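Local coordinates for protein fructose-bisphosphate aldolase (PDB 4MOZ) that is an aldolase of the DeoC/LacD family, built as an eight-stranded parallel TIM barrel with helices packed around it, at residues L255-Q258 with I259-G263. Residues are numbered along the deposited sequence; the frame is centred on the assembly and turned at random.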
loop_
_atom_site.group_PDB
_atom_site.type_symbol
_atom_site.label_atom_id
_atom_site.label_comp_id
_atom_site.label_asym_id
_atom_site.label_seq_id
_atom_site.Cartn_x
_atom_site.Cartn_y
_atom_site.Cartn_z
ATOM N N LEU C 255 26.716 -24.919 -22.724
ATOM C CA LEU C 255 26.616 -23.522 -23.141
ATOM C C LEU C 255 26.662 -23.372 -24.657
ATOM O O LEU C 255 25.947 -22.546 -25.229
ATOM C CB LEU C 255 27.728 -22.680 -22.504
ATOM C CG LEU C 255 27.788 -22.540 -20.980
ATOM C CD1 LEU C 255 28.775 -21.442 -20.613
ATOM C CD2 LEU C 255 26.422 -22.244 -20.371
ATOM N N HIS C 256 27.513 -24.176 -25.294
ATOM C CA HIS C 256 27.650 -24.181 -26.739
ATOM C C HIS C 256 26.380 -24.672 -27.394
ATOM O O HIS C 256 25.868 -24.037 -28.323
ATOM C CB HIS C 256 28.854 -25.031 -27.151
ATOM C CG HIS C 256 29.311 -24.796 -28.571
ATOM N ND1 HIS C 256 28.790 -25.461 -29.619
ATOM C CD2 HIS C 256 30.267 -23.925 -29.094
ATOM C CE1 HIS C 256 29.382 -25.045 -30.756
ATOM N NE2 HIS C 256 30.285 -24.102 -30.434
ATOM N N ASP C 257 25.853 -25.791 -26.899
ATOM C CA ASP C 257 24.585 -26.340 -27.385
ATOM C C ASP C 257 23.426 -25.362 -27.223
ATOM O O ASP C 257 22.596 -25.231 -28.120
ATOM C CB ASP C 257 24.255 -27.659 -26.681
ATOM C CG ASP C 257 25.197 -28.787 -27.074
ATOM O OD1 ASP C 257 25.968 -28.631 -28.047
ATOM O OD2 ASP C 257 25.167 -29.838 -26.406
ATOM N N GLN C 258 23.378 -24.678 -26.081
ATOM C CA GLN C 258 22.311 -23.722 -25.796
ATOM C C GLN C 258 22.276 -22.589 -26.818
ATOM O O GLN C 258 21.200 -22.157 -27.230
ATOM C CB GLN C 258 22.440 -23.163 -24.376
ATOM C CG GLN C 258 22.020 -24.147 -23.290
ATOM C CD GLN C 258 22.490 -23.755 -21.899
ATOM O OE1 GLN C 258 23.114 -22.705 -21.702
ATOM N NE2 GLN C 258 22.195 -24.605 -20.919
ATOM N N ILE C 259 23.451 -22.120 -27.231
ATOM C CA ILE C 259 23.541 -21.051 -28.217
ATOM C C ILE C 259 23.167 -21.557 -29.611
ATOM O O ILE C 259 22.245 -21.035 -30.236
ATOM C CB ILE C 259 24.942 -20.399 -28.249
ATOM C CG1 ILE C 259 25.248 -19.715 -26.911
ATOM C CG2 ILE C 259 25.039 -19.398 -29.398
ATOM C CD1 ILE C 259 26.696 -19.306 -26.728
ATOM N N TYR C 260 23.870 -22.582 -30.084
ATOM C CA TYR C 260 23.788 -22.974 -31.489
ATOM C C TYR C 260 22.638 -23.930 -31.798
ATOM O O TYR C 260 22.146 -23.949 -32.921
ATOM C CB TYR C 260 25.149 -23.480 -32.001
ATOM C CG TYR C 260 26.232 -22.416 -31.893
ATOM C CD1 TYR C 260 26.298 -21.361 -32.810
ATOM C CD2 TYR C 260 27.167 -22.443 -30.854
ATOM C CE1 TYR C 260 27.272 -20.376 -32.703
ATOM C CE2 TYR C 260 28.146 -21.463 -30.739
ATOM C CZ TYR C 260 28.197 -20.433 -31.662
ATOM O OH TYR C 260 29.165 -19.457 -31.552
ATOM N N ILE C 261 22.197 -24.693 -30.803
ATOM C CA ILE C 261 21.024 -25.553 -30.965
ATOM C C ILE C 261 19.792 -24.914 -30.314
ATOM O O ILE C 261 18.708 -24.889 -30.908
ATOM C CB ILE C 261 21.266 -26.982 -30.417
ATOM C CG1 ILE C 261 22.450 -27.637 -31.145
ATOM C CG2 ILE C 261 20.006 -27.833 -30.547
ATOM C CD1 ILE C 261 22.994 -28.886 -30.477
ATOM N N GLY C 262 19.968 -24.384 -29.106
ATOM C CA GLY C 262 18.855 -23.841 -28.325
ATOM C C GLY C 262 18.460 -22.412 -28.650
ATOM O O GLY C 262 17.430 -21.931 -28.181
ATOM N N GLY C 263 19.285 -21.726 -29.437
ATOM C CA GLY C 263 18.994 -20.353 -29.848
ATOM C C GLY C 263 19.189 -19.286 -28.778
ATOM O O GLY C 263 18.677 -18.172 -28.914
#
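His256 carries its CG opposite the backbone N (chi1 -164°), while Tyr260, one turn later, has CG opposite its own carbonyl carbon (chi1 -60°). These two settings bring the rings together. The pair is oblique, with planes at 41° and centroids 4.5 Å apart. Tyr260 CD2 sits over the centre of the imidazole face, and CE2 lies 3.4 Å from His256 NE2. Ile259 CG2 covers one face of the phenol ring, and His256 O comes up to its edge. The phenol OH is hydrogen-bonded to Asp295 OD1.

Asp257 and Ile261 run side by side in the same direction, and Ile261 CD1 rests 3.8 Å from Asp257 OD1. This approach is van der Waals only; OD1 takes its hydrogen bond from Gln253 NE2, one turn earlier.

Backbone bonds record the end of the helix. Tyr260 N meets His256 O at 3.0 Å in an almost straight bond. Asp257 O accepts twice, from Ile261 N (i+4) at 2.8 Å and from Gly262 N (i+5) at 2.9 Å, consistent with a wider last turn. Gly263 then leaves helical geometry with positive phi, a conformation that favours glycine.

The contact closes helix 248-260 of a beta-alpha-beta unit, just before strand 266-269. Asp257 and Ile261 face helix 222-232, His256 and Ile259 pack on Ile291 of helix 278-294, and Gln258 NE2 bonds Ala241 O, just beyond strand 237-240.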